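Local atomic coordinates of variant surface glycoprotein MITat 1.13 (Trypanosoma brucei, PDB entry 6Z8H), a protein that probably forms the dense surface coat of the bloodstream parasite, whose serial replacement by antigenically distinct relatives lets the trypanosome evade the host immune response. Residues E64-A75 against L368-L379; G134-L145 against V216-L226. One frame throughout, in Å; residues are numbered along the deposited sequence.

Overall arrangement
The two contacts lie toward the two ends of a long, rod-like chain. Contact 1 packs the C-terminal end of helix 34-75 against helix 368-383, near the end of the modelled chain; contact 2 pairs strands 135-139 and 221-229 in the antiparallel sheet at the far end. Their centres are 85 Å apart, on opposite sides of the chain's centre, and their nearest atoms are about 58 Å apart, so neither touches the other. In sequence, both segments of contact 2 fall between those of contact 1. Helices 34-75 and 78-129 span much of the intervening length, and both contacts also meet the second subunit of the dimer.

Contact 1 (E64-A75 against L368-L379); sequences EAYSKLVTAALA and LPQWGDAIARLL
Trp371 of helix 368-379 reaches across to helix 64-75 and inserts as a knob among Glu64, Ser67, Lys68 and Thr71. With CG anti to the carbonyl carbon, its indole lies between the two helices. Lys68 lays its aliphatic CG over one indole face, 4.1 Å from the centroid of the six-membered ring, a CH-pi contact that uses the lysine's methylene chain and leaves NZ for a long ion pair with Glu64. Glu64 instead comes to the ring edge, CG 3.5 Å from Trp371 CH2, its carboxylate turned 80° from the indole plane.

Thr71 faces the neighbouring helix yet keeps its hydroxyl satisfied: OG1 lies beside its own backbone N (chi1 -54°) and bonds to Ser67 O at 2.8 Å, while Thr71 N reaches that oxygen from the opposite face of the carbonyl. The same OG1 touches Trp371 CB and, at 3.6 Å, Ile375 CD1. Further along, Leu74 pushes CD2 between Ile375 CG2, Leu378 CB and Leu379 CG, each 3.9 Å away, and small Ala75 lets Leu378 CD1 approach its CB to 3.7 Å. Outside the pair, Trp371 NE1 bonds weakly to Ile362 O, and Leu74 also packs on Leu379 of the second subunit. The axes of the two segments approach to 9.8 Å and are inclined at 25°: near-parallel helix packing, with Trp371 a knob in a hole of the facing helix, within the elongated helical bundle of the VSG N-terminal domain.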
loop_
_atom_site.group_PDB
_atom_site.type_symbol
_atom_site.label_atom_id
_atom_site.label_comp_id
_atom_site.label_asym_id
_atom_site.label_seq_id
_atom_site.Cartn_x
_atom_site.Cartn_y
_atom_site.Cartn_z
ATOM N N GLU A 64 -12.800 0.290 -20.454
ATOM C CA GLU A 64 -14.092 0.789 -20.918
ATOM C C GLU A 64 -14.051 1.125 -22.407
ATOM O O GLU A 64 -14.980 0.800 -23.160
ATOM C CB GLU A 64 -14.491 2.039 -20.139
ATOM C CG GLU A 64 -15.822 2.632 -20.534
ATOM C CD GLU A 64 -16.255 3.778 -19.643
ATOM O OE1 GLU A 64 -16.585 3.529 -18.465
ATOM O OE2 GLU A 64 -16.249 4.937 -20.118
ATOM N N ALA A 65 -12.970 1.758 -22.860
ATOM C CA ALA A 65 -12.884 2.133 -24.262
ATOM C C ALA A 65 -12.896 0.902 -25.145
ATOM O O ALA A 65 -13.549 0.895 -26.197
ATOM C CB ALA A 65 -11.621 2.949 -24.513
ATOM N N TYR A 66 -12.150 -0.134 -24.771
ATOM C CA TYR A 66 -12.090 -1.329 -25.604
ATOM C C TYR A 66 -13.442 -2.006 -25.659
ATOM O O TYR A 66 -13.856 -2.482 -26.712
ATOM C CB TYR A 66 -11.034 -2.295 -25.064
ATOM C CG TYR A 66 -10.872 -3.523 -25.905
ATOM C CD1 TYR A 66 -10.326 -3.458 -27.170
ATOM C CD2 TYR A 66 -11.299 -4.746 -25.445
ATOM C CE1 TYR A 66 -10.201 -4.587 -27.957
ATOM C CE2 TYR A 66 -11.157 -5.888 -26.199
ATOM C CZ TYR A 66 -10.625 -5.801 -27.471
ATOM O OH TYR A 66 -10.510 -6.953 -28.208
ATOM N N SER A 67 -14.131 -2.097 -24.531
ATOM C CA SER A 67 -15.465 -2.678 -24.562
ATOM C C SER A 67 -16.406 -1.883 -25.447
ATOM O O SER A 67 -17.216 -2.467 -26.171
ATOM C CB SER A 67 -16.006 -2.806 -23.148
ATOM O OG SER A 67 -15.316 -3.848 -22.507
ATOM N N LYS A 68 -16.265 -0.556 -25.404
ATOM C CA LYS A 68 -17.071 0.397 -26.208
ATOM C C LYS A 68 -16.806 0.138 -27.696
ATOM O O LYS A 68 -17.770 0.203 -28.482
ATOM C CB LYS A 68 -16.727 1.841 -25.827
ATOM C CG LYS A 68 -17.577 2.436 -24.712
ATOM C CD LYS A 68 -17.743 3.937 -24.806
ATOM C CE LYS A 68 -17.342 4.658 -23.537
ATOM N NZ LYS A 68 -17.426 6.129 -23.692
ATOM N N LEU A 69 -15.550 -0.148 -28.061
ATOM C CA LEU A 69 -15.154 -0.390 -29.451
ATOM C C LEU A 69 -15.722 -1.718 -29.940
ATOM O O LEU A 69 -16.233 -1.809 -31.056
ATOM C CB LEU A 69 -13.635 -0.397 -29.605
ATOM C CG LEU A 69 -12.903 0.945 -29.524
ATOM C CD1 LEU A 69 -11.412 0.724 -29.526
ATOM C CD2 LEU A 69 -13.326 1.782 -30.719
ATOM N N VAL A 70 -15.602 -2.782 -29.138
ATOM C CA VAL A 70 -16.105 -4.082 -29.581
ATOM C C VAL A 70 -17.609 -4.018 -29.785
ATOM O O VAL A 70 -18.145 -4.496 -30.799
ATOM C CB VAL A 70 -15.702 -5.190 -28.596
ATOM C CG1 VAL A 70 -16.376 -6.499 -28.958
ATOM C CG2 VAL A 70 -14.207 -5.345 -28.562
ATOM N N THR A 71 -18.314 -3.446 -28.811
ATOM C CA THR A 71 -19.765 -3.373 -28.887
ATOM C C THR A 71 -20.204 -2.551 -30.086
ATOM O O THR A 71 -21.073 -2.964 -30.855
ATOM C CB THR A 71 -20.315 -2.775 -27.594
ATOM O OG1 THR A 71 -19.841 -3.514 -26.446
ATOM C CG2 THR A 71 -21.825 -2.747 -27.593
ATOM N N ALA A 72 -19.591 -1.393 -30.287
ATOM C CA ALA A 72 -19.943 -0.559 -31.429
ATOM C C ALA A 72 -19.594 -1.234 -32.750
ATOM O O ALA A 72 -20.334 -1.105 -33.727
ATOM C CB ALA A 72 -19.224 0.791 -31.294
ATOM N N ALA A 73 -18.432 -1.890 -32.822
ATOM C CA ALA A 73 -18.046 -2.563 -34.045
ATOM C C ALA A 73 -19.067 -3.606 -34.432
ATOM O O ALA A 73 -19.299 -3.816 -35.619
ATOM C CB ALA A 73 -16.686 -3.219 -33.866
ATOM N N LEU A 74 -19.724 -4.243 -33.478
ATOM C CA LEU A 74 -20.721 -5.260 -33.813
ATOM C C LEU A 74 -22.037 -4.630 -34.229
ATOM O O LEU A 74 -22.692 -5.116 -35.161
ATOM C CB LEU A 74 -20.976 -6.126 -32.582
ATOM C CG LEU A 74 -21.223 -7.603 -32.784
ATOM C CD1 LEU A 74 -19.860 -8.233 -33.133
ATOM C CD2 LEU A 74 -21.827 -8.208 -31.543
ATOM N N ALA A 75 -22.419 -3.540 -33.566
ATOM C CA ALA A 75 -23.739 -2.952 -33.754
ATOM C C ALA A 75 -23.833 -1.931 -34.880
ATOM O O ALA A 75 -24.921 -1.748 -35.421
ATOM C CB ALA A 75 -24.173 -2.257 -32.464
ATOM N N LEU A 368 -20.542 -1.993 -18.520
ATOM C CA LEU A 368 -20.146 -3.281 -19.078
ATOM C C LEU A 368 -21.257 -4.318 -19.073
ATOM O O LEU A 368 -21.376 -5.055 -20.067
ATOM C CB LEU A 368 -18.889 -3.794 -18.371
ATOM C CG LEU A 368 -18.411 -5.196 -18.734
ATOM C CD1 LEU A 368 -18.100 -5.306 -20.196
ATOM C CD2 LEU A 368 -17.222 -5.609 -17.847
ATOM N N PRO A 369 -22.040 -4.484 -18.004
ATOM C CA PRO A 369 -23.120 -5.486 -18.071
ATOM C C PRO A 369 -24.090 -5.241 -19.219
ATOM O O PRO A 369 -24.537 -6.189 -19.870
ATOM C CB PRO A 369 -23.772 -5.428 -16.671
ATOM C CG PRO A 369 -22.718 -4.801 -15.777
ATOM C CD PRO A 369 -21.977 -3.821 -16.690
ATOM N N GLN A 370 -24.407 -3.983 -19.498
ATOM C CA GLN A 370 -25.310 -3.674 -20.602
ATOM C C GLN A 370 -24.637 -3.885 -21.957
ATOM O O GLN A 370 -25.276 -4.366 -22.902
ATOM C CB GLN A 370 -25.863 -2.255 -20.459
ATOM C CG GLN A 370 -26.853 -2.132 -19.314
ATOM C CD GLN A 370 -27.199 -0.707 -18.971
ATOM O OE1 GLN A 370 -26.322 0.095 -18.631
ATOM N NE2 GLN A 370 -28.480 -0.382 -19.038
ATOM N N TRP A 371 -23.349 -3.565 -22.079
ATOM C CA TRP A 371 -22.650 -3.791 -23.342
ATOM C C TRP A 371 -22.516 -5.282 -23.643
ATOM O O TRP A 371 -22.728 -5.716 -24.781
ATOM C CB TRP A 371 -21.278 -3.133 -23.284
ATOM C CG TRP A 371 -21.365 -1.652 -23.089
ATOM C CD1 TRP A 371 -22.393 -0.837 -23.470
ATOM C CD2 TRP A 371 -20.392 -0.804 -22.469
ATOM N NE1 TRP A 371 -22.112 0.470 -23.138
ATOM C CE2 TRP A 371 -20.890 0.515 -22.518
ATOM C CE3 TRP A 371 -19.156 -1.034 -21.864
ATOM C CZ2 TRP A 371 -20.195 1.600 -21.990
ATOM C CZ3 TRP A 371 -18.467 0.043 -21.332
ATOM C CH2 TRP A 371 -18.987 1.350 -21.403
ATOM N N GLY A 372 -22.162 -6.079 -22.635
ATOM C CA GLY A 372 -22.127 -7.520 -22.815
ATOM C C GLY A 372 -23.467 -8.101 -23.214
ATOM O O GLY A 372 -23.535 -8.967 -24.095
ATOM N N ASP A 373 -24.539 -7.686 -22.521
ATOM C CA ASP A 373 -25.884 -8.121 -22.885
ATOM C C ASP A 373 -26.182 -7.746 -24.331
ATOM O O ASP A 373 -26.746 -8.542 -25.094
ATOM C CB ASP A 373 -26.900 -7.452 -21.954
ATOM C CG ASP A 373 -28.255 -8.091 -21.989
ATOM O OD1 ASP A 373 -28.393 -9.184 -22.559
ATOM O OD2 ASP A 373 -29.195 -7.524 -21.397
ATOM N N ALA A 374 -25.810 -6.527 -24.727
ATOM C CA ALA A 374 -26.047 -6.103 -26.097
ATOM C C ALA A 374 -25.319 -7.006 -27.083
ATOM O O ALA A 374 -25.863 -7.360 -28.137
ATOM C CB ALA A 374 -25.625 -4.650 -26.284
ATOM N N ILE A 375 -24.069 -7.357 -26.781
ATOM C CA ILE A 375 -23.305 -8.212 -27.687
ATOM C C ILE A 375 -24.009 -9.558 -27.856
ATOM O O ILE A 375 -24.151 -10.075 -28.967
ATOM C CB ILE A 375 -21.863 -8.370 -27.166
ATOM C CG1 ILE A 375 -21.105 -7.040 -27.259
ATOM C CG2 ILE A 375 -21.132 -9.469 -27.912
ATOM C CD1 ILE A 375 -19.693 -7.075 -26.722
ATOM N N ALA A 376 -24.428 -10.167 -26.750
ATOM C CA ALA A 376 -25.133 -11.434 -26.865
ATOM C C ALA A 376 -26.391 -11.286 -27.711
ATOM O O ALA A 376 -26.699 -12.151 -28.541
ATOM C CB ALA A 376 -25.462 -11.948 -25.460
ATOM N N ARG A 377 -27.141 -10.204 -27.500
ATOM C CA ARG A 377 -28.409 -10.016 -28.201
ATOM C C ARG A 377 -28.178 -9.755 -29.683
ATOM O O ARG A 377 -28.922 -10.262 -30.536
ATOM C CB ARG A 377 -29.195 -8.883 -27.537
ATOM C CG ARG A 377 -29.693 -9.229 -26.132
ATOM C CD ARG A 377 -30.221 -8.015 -25.332
ATOM N NE ARG A 377 -30.864 -8.471 -24.105
ATOM C CZ ARG A 377 -32.177 -8.661 -23.965
ATOM N NH1 ARG A 377 -33.019 -8.379 -24.944
ATOM N NH2 ARG A 377 -32.667 -9.122 -22.837
ATOM N N LEU A 378 -27.117 -9.001 -30.002
ATOM C CA LEU A 378 -26.784 -8.734 -31.398
ATOM C C LEU A 378 -26.355 -10.011 -32.116
ATOM O O LEU A 378 -26.689 -10.212 -33.293
ATOM C CB LEU A 378 -25.669 -7.685 -31.490
ATOM C CG LEU A 378 -26.088 -6.266 -31.125
ATOM C CD1 LEU A 378 -24.890 -5.449 -30.682
ATOM C CD2 LEU A 378 -26.803 -5.604 -32.287
ATOM N N LEU A 379 -25.580 -10.868 -31.448
ATOM C CA LEU A 379 -25.169 -12.110 -32.092
ATOM C C LEU A 379 -26.351 -13.062 -32.231
ATOM O O LEU A 379 -26.473 -13.779 -33.237
ATOM C CB LEU A 379 -24.017 -12.743 -31.318
ATOM C CG LEU A 379 -22.696 -11.966 -31.274
ATOM C CD1 LEU A 379 -21.760 -12.591 -30.294
ATOM C CD2 LEU A 379 -22.070 -11.921 -32.648
#

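Contact 2 (G134-L145 against V216-L226); sequences GEAKIEFGGTDL and VEANTHLTLGL
Two neighbouring strands of an antiparallel sheet, 135-139 and 221-226, meet here, with the loops after 139 and before 221 extending the contact. Paired backbone bonds join Ala136 to Leu224 and Ile138 to Leu222, with Ala136 N to Leu224 O at 2.7 Å; Phe140 N extends the pattern to Thr220 O. Gly142 N reaches Ala218 O from above the carbonyl plane, the type I turn Glu217-Thr220 bringing that oxygen near. The positive phi angles of Gly141 and Gly142 suit glycine.

On one face, Glu139 lies flat over His221: CG sits 3.6 Å from the imidazole centroid, and carboxylate and ring planes are only 2° apart. Its OE2 also pairs with Arg153. Lys137 brings CG to 3.2 Å from Thr223 OG1. Beyond the strands, the Phe140 ring is sandwiched between Leu145 CD1 and Ile138 CG2, each over its centre, while Val216 CG1 touches CE2 at 4.0 Å. Val216 also packs on Phe140 of the second subunit, and Leu224 meets its counterpart there.

This strand pair is thus two-sided: charged and polar chains line the Glu135-Lys137-Glu139 face, whereas Ala136, Ile138, Leu222 and Leu224 make the other face apolar, consistent with its contribution to the dimer.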
loop_
_atom_site.group_PDB
_atom_site.type_symbol
_atom_site.label_atom_id
_atom_site.label_comp_id
_atom_site.label_asym_id
_atom_site.label_seq_id
_atom_site.Cartn_x
_atom_site.Cartn_y
_atom_site.Cartn_z
ATOM N N GLY A 134 15.156 14.939 28.876
ATOM C CA GLY A 134 15.085 15.603 30.170
ATOM C C GLY A 134 16.286 15.332 31.071
ATOM O O GLY A 134 17.355 14.862 30.653
ATOM N N GLU A 135 16.067 15.576 32.362
ATOM C CA GLU A 135 17.174 15.570 33.319
ATOM C C GLU A 135 16.660 15.279 34.720
ATOM O O GLU A 135 15.472 15.424 35.028
ATOM C CB GLU A 135 18.007 16.867 33.251
ATOM C CG GLU A 135 17.200 18.115 33.368
ATOM C CD GLU A 135 17.966 19.380 32.932
ATOM O OE1 GLU A 135 19.213 19.349 32.728
ATOM O OE2 GLU A 135 17.290 20.418 32.777
ATOM N N ALA A 136 17.598 14.873 35.570
ATOM C CA ALA A 136 17.402 14.801 37.014
ATOM C C ALA A 136 18.339 15.822 37.622
ATOM O O ALA A 136 19.534 15.773 37.357
ATOM C CB ALA A 136 17.774 13.417 37.520
ATOM N N LYS A 137 17.803 16.735 38.419
ATOM C CA LYS A 137 18.626 17.776 39.029
ATOM C C LYS A 137 18.451 17.716 40.540
ATOM O O LYS A 137 17.367 18.009 41.050
ATOM C CB LYS A 137 18.262 19.149 38.474
ATOM C CG LYS A 137 19.208 20.267 38.908
ATOM C CD LYS A 137 18.923 21.559 38.121
ATOM C CE LYS A 137 18.577 22.685 39.076
ATOM N NZ LYS A 137 19.319 23.927 38.731
ATOM N N ILE A 138 19.501 17.293 41.226
ATOM C CA ILE A 138 19.544 17.307 42.684
ATOM C C ILE A 138 20.114 18.634 43.154
ATOM O O ILE A 138 21.182 19.059 42.697
ATOM C CB ILE A 138 20.394 16.141 43.210
ATOM C CG1 ILE A 138 19.749 14.808 42.853
ATOM C CG2 ILE A 138 20.630 16.306 44.730
ATOM C CD1 ILE A 138 20.682 13.628 42.997
ATOM N N GLU A 139 19.399 19.289 44.067
ATOM C CA GLU A 139 19.908 20.442 44.803
ATOM C C GLU A 139 19.919 20.047 46.272
ATOM O O GLU A 139 18.862 19.871 46.882
ATOM C CB GLU A 139 19.020 21.658 44.577
ATOM C CG GLU A 139 18.708 21.951 43.122
ATOM C CD GLU A 139 17.694 23.067 42.994
ATOM O OE1 GLU A 139 17.201 23.528 44.047
ATOM O OE2 GLU A 139 17.402 23.481 41.852
ATOM N N PHE A 140 21.108 19.885 46.830
ATOM C CA PHE A 140 21.208 19.342 48.182
ATOM C C PHE A 140 20.631 20.241 49.274
ATOM O O PHE A 140 20.385 19.741 50.378
ATOM C CB PHE A 140 22.648 18.950 48.453
ATOM C CG PHE A 140 23.019 17.607 47.889
ATOM C CD1 PHE A 140 22.567 16.438 48.489
ATOM C CD2 PHE A 140 23.798 17.512 46.751
ATOM C CE1 PHE A 140 22.913 15.207 47.991
ATOM C CE2 PHE A 140 24.143 16.284 46.240
ATOM C CZ PHE A 140 23.698 15.125 46.857
ATOM N N GLY A 141 20.326 21.506 48.981
ATOM C CA GLY A 141 19.509 22.324 49.851
ATOM C C GLY A 141 20.253 23.326 50.723
ATOM O O GLY A 141 19.653 24.326 51.126
ATOM N N GLY A 142 21.529 23.079 51.050
ATOM C CA GLY A 142 22.328 23.993 51.849
ATOM C C GLY A 142 22.469 23.632 53.313
ATOM O O GLY A 142 23.224 24.305 54.029
ATOM N N THR A 143 21.764 22.615 53.789
ATOM C CA THR A 143 21.824 22.213 55.186
ATOM C C THR A 143 22.597 20.926 55.405
ATOM O O THR A 143 23.402 20.850 56.344
ATOM C CB THR A 143 20.404 22.057 55.741
ATOM O OG1 THR A 143 19.720 23.315 55.660
ATOM C CG2 THR A 143 20.441 21.595 57.191
ATOM N N ASP A 144 22.379 19.914 54.562
ATOM C CA ASP A 144 23.075 18.644 54.714
ATOM C C ASP A 144 23.094 17.924 53.369
ATOM O O ASP A 144 22.534 18.396 52.372
ATOM C CB ASP A 144 22.429 17.773 55.798
ATOM C CG ASP A 144 20.934 17.552 55.572
ATOM O OD1 ASP A 144 20.478 17.519 54.407
ATOM O OD2 ASP A 144 20.195 17.424 56.574
ATOM N N LEU A 145 23.761 16.769 53.354
ATOM C CA LEU A 145 23.838 15.914 52.171
ATOM C C LEU A 145 22.908 14.707 52.271
ATOM O O LEU A 145 23.063 13.742 51.504
ATOM C CB LEU A 145 25.275 15.438 51.934
ATOM C CG LEU A 145 26.351 16.374 51.366
ATOM C CD1 LEU A 145 26.090 16.646 49.896
ATOM C CD2 LEU A 145 26.499 17.676 52.151
ATOM N N VAL A 216 31.686 17.699 46.537
ATOM C CA VAL A 216 30.239 17.793 46.655
ATOM C C VAL A 216 29.863 18.051 48.105
ATOM O O VAL A 216 30.267 17.312 49.013
ATOM C CB VAL A 216 29.584 16.515 46.117
ATOM C CG1 VAL A 216 28.100 16.493 46.463
ATOM C CG2 VAL A 216 29.788 16.378 44.600
ATOM N N GLU A 217 29.081 19.103 48.326
ATOM C CA GLU A 217 28.712 19.520 49.672
ATOM C C GLU A 217 27.244 19.933 49.682
ATOM O O GLU A 217 26.475 19.608 48.772
ATOM C CB GLU A 217 29.692 20.599 50.154
ATOM C CG GLU A 217 29.808 21.800 49.252
ATOM C CD GLU A 217 28.777 22.865 49.553
ATOM O OE1 GLU A 217 28.500 23.117 50.739
ATOM O OE2 GLU A 217 28.215 23.420 48.580
ATOM N N ALA A 218 26.826 20.635 50.732
ATOM C CA ALA A 218 25.407 20.824 51.001
ATOM C C ALA A 218 24.741 21.810 50.056
ATOM O O ALA A 218 23.523 21.719 49.866
ATOM C CB ALA A 218 25.222 21.295 52.450
ATOM N N ASN A 219 25.498 22.719 49.441
ATOM C CA ASN A 219 24.944 23.646 48.467
ATOM C C ASN A 219 25.050 23.112 47.044
ATOM O O ASN A 219 24.739 23.843 46.110
ATOM C CB ASN A 219 25.636 25.007 48.555
ATOM C CG ASN A 219 25.489 25.629 49.911
ATOM O OD1 ASN A 219 24.471 26.257 50.210
ATOM N ND2 ASN A 219 26.497 25.446 50.753
ATOM N N THR A 220 25.540 21.888 46.864
ATOM C CA THR A 220 25.880 21.378 45.533
ATOM C C THR A 220 24.649 21.069 44.670
ATOM O O THR A 220 23.632 20.575 45.160
ATOM C CB THR A 220 26.771 20.131 45.684
ATOM O OG1 THR A 220 28.044 20.485 46.253
ATOM C CG2 THR A 220 27.028 19.443 44.334
ATOM N N HIS A 221 24.716 21.480 43.404
ATOM C CA HIS A 221 23.739 21.087 42.391
ATOM C C HIS A 221 24.372 20.053 41.471
ATOM O O HIS A 221 25.425 20.300 40.880
ATOM C CB HIS A 221 23.231 22.276 41.570
ATOM C CG HIS A 221 22.375 23.232 42.348
ATOM N ND1 HIS A 221 21.579 24.183 41.744
ATOM C CD2 HIS A 221 22.196 23.387 43.682
ATOM C CE1 HIS A 221 20.949 24.883 42.672
ATOM N NE2 HIS A 221 21.294 24.410 43.855
ATOM N N LEU A 222 23.709 18.910 41.321
ATOM C CA LEU A 222 24.170 17.829 40.455
ATOM C C LEU A 222 23.056 17.539 39.470
ATOM O O LEU A 222 21.953 17.197 39.896
ATOM C CB LEU A 222 24.452 16.561 41.260
ATOM C CG LEU A 222 24.906 15.271 40.571
ATOM C CD1 LEU A 222 26.176 15.447 39.795
ATOM C CD2 LEU A 222 25.092 14.193 41.652
ATOM N N THR A 223 23.343 17.701 38.184
ATOM C CA THR A 223 22.326 17.569 37.131
ATOM C C THR A 223 22.810 16.524 36.134
ATOM O O THR A 223 23.919 16.627 35.651
ATOM C CB THR A 223 22.026 18.839 36.350
ATOM O OG1 THR A 223 21.875 19.932 37.249
ATOM C CG2 THR A 223 20.799 18.706 35.481
ATOM N N LEU A 224 22.015 15.494 35.904
ATOM C CA LEU A 224 22.289 14.464 34.908
ATOM C C LEU A 224 21.128 14.383 33.926
ATOM O O LEU A 224 19.975 14.295 34.343
ATOM C CB LEU A 224 22.506 13.118 35.590
ATOM C CG LEU A 224 23.561 13.164 36.706
ATOM C CD1 LEU A 224 23.686 11.830 37.390
ATOM C CD2 LEU A 224 24.887 13.563 36.112
ATOM N N GLY A 225 21.443 14.483 32.630
ATOM C CA GLY A 225 20.436 14.484 31.595
ATOM C C GLY A 225 20.839 13.567 30.457
ATOM O O GLY A 225 21.980 13.093 30.357
ATOM N N LEU A 226 19.862 13.321 29.588
ATOM C CA LEU A 226 20.046 12.481 28.409
ATOM C C LEU A 226 19.653 13.247 27.153
ATOM O O LEU A 226 18.539 13.773 27.055
ATOM C CB LEU A 226 19.202 11.214 28.529
ATOM C CG LEU A 226 19.146 10.296 27.301
ATOM C CD1 LEU A 226 20.527 9.851 26.931
ATOM C CD2 LEU A 226 18.251 9.103 27.609
HETATM O O HOH W 1 18.319 16.497 28.570
#